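Local coordinates for eukaryotic translation initiation factor 2A (Schizosaccharomyces pombe, PDB 3WJ9), which probably helps direct initiator methionyl-tRNA to the 40S ribosomal subunit during translation of a small number of specific mRNAs, at residues 323-328 with 334-339; 5-10 with 367-372; 130-135 with 150-155. One frame throughout, in Å; residues are numbered along the deposited sequence.

Interaction 1: 323-328 with 334-339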
loop_
_atom_site.group_PDB
_atom_site.type_symbol
_atom_site.label_atom_id
_atom_site.label_comp_id
_atom_site.label_asym_id
_atom_site.label_seq_id
_atom_site.Cartn_x
_atom_site.Cartn_y
_atom_site.Cartn_z
ATOM N N TYR A 323 -16.959 -9.675 0.367
ATOM C CA TYR A 323 -16.842 -9.814 -1.081
ATOM C C TYR A 323 -15.407 -10.054 -1.530
ATOM O O TYR A 323 -14.460 -9.561 -0.919
ATOM C CB TYR A 323 -17.398 -8.572 -1.778
ATOM C CG TYR A 323 -18.791 -8.200 -1.332
ATOM C CD1 TYR A 323 -19.872 -9.019 -1.621
ATOM C CD2 TYR A 323 -19.026 -7.027 -0.628
ATOM C CE1 TYR A 323 -21.147 -8.688 -1.216
ATOM C CE2 TYR A 323 -20.302 -6.683 -0.220
ATOM C CZ TYR A 323 -21.358 -7.519 -0.517
ATOM O OH TYR A 323 -22.631 -7.186 -0.114
ATOM N N ILE A 324 -15.256 -10.817 -2.608
ATOM C CA ILE A 324 -13.946 -11.088 -3.187
ATOM C C ILE A 324 -13.927 -10.703 -4.665
ATOM O O ILE A 324 -14.755 -11.170 -5.446
ATOM C CB ILE A 324 -13.554 -12.573 -3.026
ATOM C CG1 ILE A 324 -13.656 -12.996 -1.557
ATOM C CG2 ILE A 324 -12.152 -12.814 -3.552
ATOM C CD1 ILE A 324 -13.301 -14.448 -1.306
ATOM N N LEU A 325 -12.981 -9.844 -5.039
ATOM C CA LEU A 325 -12.892 -9.340 -6.405
ATOM C C LEU A 325 -11.830 -10.092 -7.200
ATOM O O LEU A 325 -10.781 -10.452 -6.666
ATOM C CB LEU A 325 -12.595 -7.836 -6.395
ATOM C CG LEU A 325 -12.599 -7.046 -7.707
ATOM C CD1 LEU A 325 -13.076 -5.630 -7.450
ATOM C CD2 LEU A 325 -11.217 -7.017 -8.343
ATOM N N LEU A 326 -12.104 -10.330 -8.479
ATOM C CA LEU A 326 -11.146 -11.004 -9.346
ATOM C C LEU A 326 -11.125 -10.334 -10.715
ATOM O O LEU A 326 -12.110 -10.372 -11.451
ATOM C CB LEU A 326 -11.487 -12.489 -9.472
ATOM C CG LEU A 326 -10.419 -13.363 -10.129
ATOM C CD1 LEU A 326 -9.103 -13.260 -9.378
ATOM C CD2 LEU A 326 -10.873 -14.810 -10.218
ATOM N N ALA A 327 -9.998 -9.715 -11.054
ATOM C CA ALA A 327 -9.922 -8.896 -12.257
ATOM C C ALA A 327 -8.674 -9.165 -13.088
ATOM O O ALA A 327 -7.762 -9.870 -12.660
ATOM C CB ALA A 327 -9.987 -7.425 -11.881
ATOM N N GLY A 328 -8.651 -8.587 -14.284
ATOM C CA GLY A 328 -7.508 -8.681 -15.172
ATOM C C GLY A 328 -7.049 -7.304 -15.610
ATOM O O GLY A 328 -7.733 -6.630 -16.379
ATOM N N GLY A 334 -10.191 -6.092 -19.948
ATOM C CA GLY A 334 -10.075 -6.323 -18.521
ATOM C C GLY A 334 -11.414 -6.383 -17.815
ATOM O O GLY A 334 -11.992 -5.355 -17.473
ATOM N N SER A 335 -11.908 -7.596 -17.592
ATOM C CA SER A 335 -13.185 -7.786 -16.915
ATOM C C SER A 335 -13.015 -7.805 -15.401
ATOM O O SER A 335 -11.894 -7.792 -14.893
ATOM C CB SER A 335 -13.853 -9.079 -17.385
ATOM O OG SER A 335 -14.122 -9.035 -18.775
ATOM N N ILE A 336 -14.136 -7.825 -14.686
ATOM C CA ILE A 336 -14.127 -7.884 -13.226
ATOM C C ILE A 336 -15.233 -8.805 -12.714
ATOM O O ILE A 336 -16.385 -8.697 -13.136
ATOM C CB ILE A 336 -14.306 -6.483 -12.591
ATOM C CG1 ILE A 336 -13.126 -5.569 -12.929
ATOM C CG2 ILE A 336 -14.463 -6.593 -11.080
ATOM C CD1 ILE A 336 -13.212 -4.201 -12.292
ATOM N N ASP A 337 -14.875 -9.713 -11.809
ATOM C CA ASP A 337 -15.846 -10.590 -11.166
ATOM C C ASP A 337 -15.846 -10.359 -9.659
ATOM O O ASP A 337 -14.804 -10.070 -9.072
ATOM C CB ASP A 337 -15.541 -12.058 -11.477
ATOM C CG ASP A 337 -15.717 -12.393 -12.943
ATOM O OD1 ASP A 337 -16.400 -11.623 -13.648
ATOM O OD2 ASP A 337 -15.178 -13.429 -13.389
ATOM N N ILE A 338 -17.014 -10.481 -9.033
ATOM C CA ILE A 338 -17.118 -10.320 -7.584
ATOM C C ILE A 338 -17.804 -11.525 -6.942
ATOM O O ILE A 338 -18.944 -11.857 -7.269
ATOM C CB ILE A 338 -17.879 -9.033 -7.205
ATOM C CG1 ILE A 338 -17.096 -7.801 -7.667
ATOM C CG2 ILE A 338 -18.110 -8.972 -5.705
ATOM C CD1 ILE A 338 -17.734 -6.489 -7.276
ATOM N N PHE A 339 -17.091 -12.173 -6.025
ATOM C CA PHE A 339 -17.575 -13.383 -5.371
ATOM C C PHE A 339 -17.897 -13.128 -3.901
ATOM O O PHE A 339 -17.435 -12.148 -3.317
ATOM C CB PHE A 339 -16.545 -14.505 -5.507
ATOM C CG PHE A 339 -16.204 -14.844 -6.933
ATOM C CD1 PHE A 339 -15.232 -14.134 -7.621
ATOM C CD2 PHE A 339 -16.863 -15.871 -7.587
ATOM C CE1 PHE A 339 -14.924 -14.445 -8.932
ATOM C CE2 PHE A 339 -16.561 -16.185 -8.895
ATOM C CZ PHE A 339 -15.590 -15.473 -9.569
#
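Residues 323-327 and 335-339 run antiparallel, their axes 4.4 Å apart at closest approach and 159° between their directions. I324 and F339 form one hydrogen-bonded pair, with I324 N to F339 O and F339 N to I324 O both 2.6 Å. L326 and D337 form the next. A weak bond from G328 N to S335 O, 3.4 Å, lies at the turn end. L325 with I338 and A327 with I336 are the non-hydrogen-bonded pairs between.

I324, L326, D337 and F339 share one face. With CG anti to the carbonyl carbon (chi1 -58°), the F339 ring leans across to the partner strand. Its edge meets L326, with F339 CE1 4.0 Å from L326 CB. The buried D337 carboxylate is held from outside the pair by a salt bridge to R312 and a hydrogen bond to T350 OG1.

L325, A327, I336 and I338 make the other face, which is aliphatic. I336 CG2 lies 3.9 Å from L325 CG, and the two side chains cross obliquely. I336 CG1 lies 3.8 Å from A327 CB. I338 CG2 packs against Y323 CB. L325 and I336 also touch C359 of strand 358-361.

Strand 314-317 flanks 323-327, and strand 346-352 flanks 335-340. Both segments lie in WD repeat 3, and the hairpin forms the two middle strands of a four-stranded blade of the beta-propeller.

Interaction 2: 5-10 with 367-372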
loop_
_atom_site.group_PDB
_atom_site.type_symbol
_atom_site.label_atom_id
_atom_site.label_comp_id
_atom_site.label_asym_id
_atom_site.label_seq_id
_atom_site.Cartn_x
_atom_site.Cartn_y
_atom_site.Cartn_z
ATOM N N SER A 5 -19.642 9.615 0.316
ATOM C CA SER A 5 -18.737 8.670 -0.332
ATOM C C SER A 5 -17.649 9.417 -1.103
ATOM O O SER A 5 -17.663 9.446 -2.331
ATOM C CB SER A 5 -19.510 7.737 -1.270
ATOM O OG SER A 5 -20.654 7.194 -0.634
ATOM N N GLN A 6 -16.703 10.013 -0.380
ATOM C CA GLN A 6 -15.717 10.897 -1.001
ATOM C C GLN A 6 -14.544 10.142 -1.616
ATOM O O GLN A 6 -14.062 9.153 -1.066
ATOM C CB GLN A 6 -15.185 11.919 0.015
ATOM C CG GLN A 6 -14.223 12.949 -0.592
ATOM C CD GLN A 6 -13.597 13.880 0.435
ATOM O OE1 GLN A 6 -12.437 14.273 0.306
ATOM N NE2 GLN A 6 -14.366 14.244 1.453
ATOM N N PHE A 7 -14.102 10.625 -2.772
ATOM C CA PHE A 7 -12.868 10.165 -3.393
ATOM C C PHE A 7 -12.088 11.373 -3.898
ATOM O O PHE A 7 -12.632 12.472 -3.990
ATOM C CB PHE A 7 -13.157 9.187 -4.535
ATOM C CG PHE A 7 -13.931 9.791 -5.674
ATOM C CD1 PHE A 7 -15.314 9.745 -5.687
ATOM C CD2 PHE A 7 -13.275 10.388 -6.740
ATOM C CE1 PHE A 7 -16.033 10.294 -6.733
ATOM C CE2 PHE A 7 -13.987 10.940 -7.789
ATOM C CZ PHE A 7 -15.369 10.890 -7.785
ATOM N N ALA A 8 -10.815 11.172 -4.220
ATOM C CA ALA A 8 -9.992 12.243 -4.766
ATOM C C ALA A 8 -9.633 11.953 -6.213
ATOM O O ALA A 8 -9.662 10.804 -6.645
ATOM C CB ALA A 8 -8.734 12.423 -3.937
ATOM N N TYR A 9 -9.297 12.998 -6.961
ATOM C CA TYR A 9 -8.850 12.826 -8.336
ATOM C C TYR A 9 -7.767 13.838 -8.668
ATOM O O TYR A 9 -7.756 14.948 -8.137
ATOM C CB TYR A 9 -10.018 12.964 -9.318
ATOM C CG TYR A 9 -10.510 14.384 -9.504
ATOM C CD1 TYR A 9 -11.475 14.918 -8.665
ATOM C CD2 TYR A 9 -10.012 15.186 -10.526
ATOM C CE1 TYR A 9 -11.927 16.214 -8.831
ATOM C CE2 TYR A 9 -10.457 16.482 -10.698
ATOM C CZ TYR A 9 -11.416 16.991 -9.849
ATOM O OH TYR A 9 -11.863 18.281 -10.018
ATOM N N ARG A 10 -6.856 13.448 -9.550
ATOM C CA ARG A 10 -5.845 14.363 -10.051
ATOM C C ARG A 10 -5.568 14.081 -11.518
ATOM O O ARG A 10 -4.969 13.066 -11.863
ATOM C CB ARG A 10 -4.555 14.258 -9.240
ATOM C CG ARG A 10 -3.479 15.237 -9.682
ATOM C CD ARG A 10 -2.204 15.064 -8.877
ATOM N NE ARG A 10 -1.602 13.751 -9.079
ATOM C CZ ARG A 10 -0.723 13.473 -10.036
ATOM N NH1 ARG A 10 -0.335 14.421 -10.878
ATOM N NH2 ARG A 10 -0.225 12.251 -10.147
ATOM N N PHE A 367 -19.696 -0.014 -2.812
ATOM C CA PHE A 367 -19.452 0.505 -4.149
ATOM C C PHE A 367 -18.103 0.030 -4.673
ATOM O O PHE A 367 -17.348 -0.638 -3.962
ATOM C CB PHE A 367 -19.521 2.033 -4.157
ATOM C CG PHE A 367 -20.782 2.592 -3.551
ATOM C CD1 PHE A 367 -21.984 1.905 -3.640
ATOM C CD2 PHE A 367 -20.765 3.812 -2.898
ATOM C CE1 PHE A 367 -23.140 2.424 -3.091
ATOM C CE2 PHE A 367 -21.917 4.334 -2.345
ATOM C CZ PHE A 367 -23.105 3.641 -2.441
ATOM N N LEU A 368 -17.810 0.372 -5.922
ATOM C CA LEU A 368 -16.568 -0.046 -6.550
ATOM C C LEU A 368 -16.089 1.017 -7.525
ATOM O O LEU A 368 -16.832 1.436 -8.410
ATOM C CB LEU A 368 -16.756 -1.385 -7.268
ATOM C CG LEU A 368 -15.510 -2.000 -7.902
ATOM C CD1 LEU A 368 -14.496 -2.320 -6.819
ATOM C CD2 LEU A 368 -15.869 -3.252 -8.685
ATOM N N LEU A 369 -14.848 1.456 -7.355
ATOM C CA LEU A 369 -14.263 2.441 -8.255
ATOM C C LEU A 369 -13.330 1.744 -9.239
ATOM O O LEU A 369 -12.610 0.817 -8.870
ATOM C CB LEU A 369 -13.511 3.521 -7.465
ATOM C CG LEU A 369 -13.074 4.813 -8.168
ATOM C CD1 LEU A 369 -12.923 5.937 -7.155
ATOM C CD2 LEU A 369 -11.772 4.635 -8.936
ATOM N N THR A 370 -13.368 2.176 -10.494
ATOM C CA THR A 370 -12.390 1.743 -11.483
ATOM C C THR A 370 -11.883 2.968 -12.229
ATOM O O THR A 370 -12.597 3.961 -12.357
ATOM C CB THR A 370 -12.974 0.721 -12.487
ATOM O OG1 THR A 370 -14.045 1.319 -13.228
ATOM C CG2 THR A 370 -13.485 -0.520 -11.768
ATOM N N ALA A 371 -10.646 2.905 -12.707
ATOM C CA ALA A 371 -10.070 4.017 -13.449
ATOM C C ALA A 371 -9.089 3.527 -14.500
ATOM O O ALA A 371 -8.623 2.390 -14.454
ATOM C CB ALA A 371 -9.382 4.994 -12.501
ATOM N N VAL A 372 -8.792 4.395 -15.458
ATOM C CA VAL A 372 -7.752 4.138 -16.443
ATOM C C VAL A 372 -6.794 5.324 -16.404
ATOM O O VAL A 372 -7.209 6.465 -16.603
ATOM C CB VAL A 372 -8.336 3.941 -17.854
ATOM C CG1 VAL A 372 -7.224 3.791 -18.872
ATOM C CG2 VAL A 372 -9.253 2.724 -17.882
#
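S5 and F367 meet side chain to side chain, and so do F7 and L369. S5 OG comes in at the edge of the F367 ring, in its plane, 3.6 Å from CE2. This is a polar atom beside ring C-H groups, not a hydrogen bond. The approach is probably mildly favourable, since ring hydrogens carry a small positive charge. Two residues on, L369 CD1 lies 4.2 Å from F7 CB. In L369, CG anti to the backbone N (chi1 -167°) brings CD1 up to F7 CB. The methyl meets the root of the phenylalanine side chain and lies oblique to its ring.

No backbone bond joins the two segments. The nearest CA atoms are 9.0 Å apart for S5 and F367, and 9.2 Å for F7 and L369. That spacing is of two sheets packed face to face. They are neighbouring blades of the propeller. Segment 367-372 belongs to WD repeat 4. Strand 6-11 is the middle strand of a three-stranded sheet, between 15-19 and 401-406, so both ends of the chain build one blade and close the ring.

W406, on strand 401-406, touches both S5 and L369 and so links the two pairs. I385 packs on F7 from the WD 4 side. Backbone bonds between S5 and A20 and between F7 and V18 tie the N-terminal segment to strand 15-19. S362 OG bonds F367 N at the start of its strand. Farther out, Q6 bonds Y42 OH and T62 O, reaching residues of the next sheet. T370 OG1 bonds W386 NE1, a pairing that recalls the Ser/Thr-Trp bond of classic WD repeats.

Interaction 3: 130-135 with 150-155; sequences LQYTCD and YETGNM
Y132 and T152 make the closest apolar contact. The T152 methyl CG2 sits at the edge of the tyrosine ring, near its plane, 3.8 Å from both Y132 CD2 and Y132 CE2. The Y132 CG stands anti to the carbonyl carbon (chi1 -69°), and the end of the side chain comes nearer to 150-155 than its root does. The second apolar contact is L130 CD1 to the selenium of M155, a selenomethionine, at 4.2 Å.

No hydrogen bond crosses between the segments themselves. T152 OG1 reaches across to E136 O, the residue just after 130-135, while CG2 meets the ring edge. One residue thus splits its two branches between a polar and an apolar partner. T133 OG1 donates to D135 OD1 over 2.6 Å, on the syn side and 32° out of the carboxylate plane. The same hydroxyl is also bonded by S137 N and L138 N, and D135 OD1 bonds S137 OG. These bonds close up the turn before strand 138-143. D135 OD2 reaches H179 NE2, near strand 180-185 in the next blade.

Strands 131-132 and 146-151 are the first and third of one four-stranded antiparallel blade. Strand 138-143 runs between them, which accounts for the 8.6 Å between Y132 CA and T152 CA. The preceding blade lies alongside: L130 and Y132 touch V108 of strand 106-110, and M155 touches F118 of strand 116-120.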
loop_
_atom_site.group_PDB
_atom_site.type_symbol
_atom_site.label_atom_id
_atom_site.label_comp_id
_atom_site.label_asym_id
_atom_site.label_seq_id
_atom_site.Cartn_x
_atom_site.Cartn_y
_atom_site.Cartn_z
ATOM N N LEU A 130 9.854 5.821 6.023
ATOM C CA LEU A 130 9.920 5.126 7.297
ATOM C C LEU A 130 8.679 4.265 7.457
ATOM O O LEU A 130 7.590 4.659 7.045
ATOM C CB LEU A 130 10.022 6.116 8.460
ATOM C CG LEU A 130 11.208 7.073 8.492
ATOM C CD1 LEU A 130 10.969 8.179 9.508
ATOM C CD2 LEU A 130 12.448 6.281 8.838
ATOM N N GLN A 131 8.844 3.087 8.044
ATOM C CA GLN A 131 7.695 2.275 8.416
ATOM C C GLN A 131 7.281 2.676 9.823
ATOM O O GLN A 131 8.070 3.262 10.561
ATOM C CB GLN A 131 8.016 0.783 8.340
ATOM C CG GLN A 131 8.568 0.340 6.995
ATOM C CD GLN A 131 8.694 -1.165 6.882
ATOM O OE1 GLN A 131 8.065 -1.911 7.633
ATOM N NE2 GLN A 131 9.522 -1.619 5.950
ATOM N N TYR A 132 6.042 2.375 10.190
ATOM C CA TYR A 132 5.536 2.762 11.498
ATOM C C TYR A 132 4.782 1.630 12.174
ATOM O O TYR A 132 4.351 0.678 11.526
ATOM C CB TYR A 132 4.611 3.975 11.384
ATOM C CG TYR A 132 5.284 5.276 11.006
ATOM C CD1 TYR A 132 5.655 5.538 9.693
ATOM C CD2 TYR A 132 5.534 6.248 11.964
ATOM C CE1 TYR A 132 6.267 6.728 9.348
ATOM C CE2 TYR A 132 6.145 7.442 11.628
ATOM C CZ TYR A 132 6.509 7.677 10.319
ATOM O OH TYR A 132 7.118 8.864 9.980
ATOM N N THR A 133 4.630 1.747 13.488
ATOM C CA THR A 133 3.719 0.896 14.233
ATOM C C THR A 133 2.323 1.493 14.100
ATOM O O THR A 133 2.182 2.645 13.695
ATOM C CB THR A 133 4.121 0.782 15.712
ATOM O OG1 THR A 133 4.171 2.089 16.298
ATOM C CG2 THR A 133 5.489 0.133 15.834
ATOM N N CYS A 134 1.294 0.720 14.428
ATOM C CA CYS A 134 -0.080 1.194 14.275
ATOM C C CYS A 134 -0.426 2.311 15.253
ATOM O O CYS A 134 -1.246 3.178 14.946
ATOM C CB CYS A 134 -1.067 0.038 14.437
ATOM S SG CYS A 134 -1.298 -0.937 12.938
ATOM N N ASP A 135 0.195 2.296 16.428
ATOM C CA ASP A 135 -0.015 3.364 17.400
ATOM C C ASP A 135 0.846 4.582 17.081
ATOM O O ASP A 135 0.811 5.578 17.805
ATOM C CB ASP A 135 0.266 2.875 18.826
ATOM C CG ASP A 135 1.636 2.234 18.977
ATOM O OD1 ASP A 135 2.583 2.627 18.264
ATOM O OD2 ASP A 135 1.767 1.333 19.831
ATOM N N TYR A 150 13.002 4.126 16.085
ATOM C CA TYR A 150 12.890 5.468 16.644
ATOM C C TYR A 150 11.637 5.626 17.495
ATOM O O TYR A 150 10.707 4.831 17.400
ATOM C CB TYR A 150 12.872 6.517 15.529
ATOM C CG TYR A 150 14.150 6.627 14.724
ATOM C CD1 TYR A 150 14.475 5.679 13.762
ATOM C CD2 TYR A 150 15.021 7.691 14.914
ATOM C CE1 TYR A 150 15.636 5.779 13.024
ATOM C CE2 TYR A 150 16.186 7.801 14.179
ATOM C CZ TYR A 150 16.488 6.841 13.235
ATOM O OH TYR A 150 17.647 6.945 12.499
ATOM N N GLU A 151 11.628 6.655 18.337
ATOM C CA GLU A 151 10.397 7.119 18.965
ATOM C C GLU A 151 9.840 8.258 18.123
ATOM O O GLU A 151 10.514 9.262 17.921
ATOM C CB GLU A 151 10.637 7.590 20.400
ATOM C CG GLU A 151 10.651 6.487 21.442
ATOM C CD GLU A 151 10.677 7.038 22.854
ATOM O OE1 GLU A 151 10.296 6.307 23.791
ATOM O OE2 GLU A 151 11.077 8.209 23.025
ATOM N N THR A 152 8.617 8.105 17.625
ATOM C CA THR A 152 8.046 9.101 16.720
ATOM C C THR A 152 7.916 10.471 17.381
ATOM O O THR A 152 8.131 11.502 16.746
ATOM C CB THR A 152 6.666 8.663 16.195
ATOM O OG1 THR A 152 5.765 8.470 17.294
ATOM C CG2 THR A 152 6.787 7.363 15.406
ATOM N N GLY A 153 7.567 10.471 18.661
ATOM C CA GLY A 153 7.472 11.700 19.425
ATOM C C GLY A 153 8.780 12.464 19.457
ATOM O O GLY A 153 8.811 13.680 19.264
ATOM N N ASN A 154 9.865 11.739 19.698
ATOM C CA ASN A 154 11.189 12.335 19.762
ATOM C C ASN A 154 12.199 11.484 19.009
ATOM O O ASN A 154 12.998 10.779 19.620
ATOM C CB ASN A 154 11.626 12.503 21.217
ATOM C CG ASN A 154 12.902 13.304 21.353
ATOM O OD1 ASN A 154 13.364 13.928 20.397
ATOM N ND2 ASN A 154 13.477 13.295 22.547
HETATM N N MSE A 155 12.156 11.532 17.683
HETATM C CA MSE A 155 13.110 10.764 16.900
HETATM C C MSE A 155 14.356 11.606 16.593
HETATM O O MSE A 155 15.403 11.065 16.231
HETATM C CB MSE A 155 12.450 10.217 15.619
HETATM C CG MSE A 155 12.029 11.230 14.557
HETATM SE SE MSE A 155 11.019 10.426 13.065
HETATM C CE MSE A 155 9.172 10.766 13.636
#

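Overall arrangement
This chain is the N-terminal beta-propeller part of eIF2A. None of the three contacts is known to form a ligand or active site. Interactions 1 and 2 are neighbours in the ring, with centres about 17 Å apart. They touch: L325 CD1 lies 3.7 Å from L368 CD1, and I336 CD1 lies 3.7 Å from T370 CG2. Strand 367-372 thus meets interaction 1 on one face and residues 5-10 on the other. The centre of interaction 3 is about 36 Å from that of interaction 1, across the chain's centre. Interaction 1 pairs strands within a blade. Interaction 2 packs the ring-closing blade on its neighbour. Interaction 3 joins a blade's first strand to its third and the loop after it.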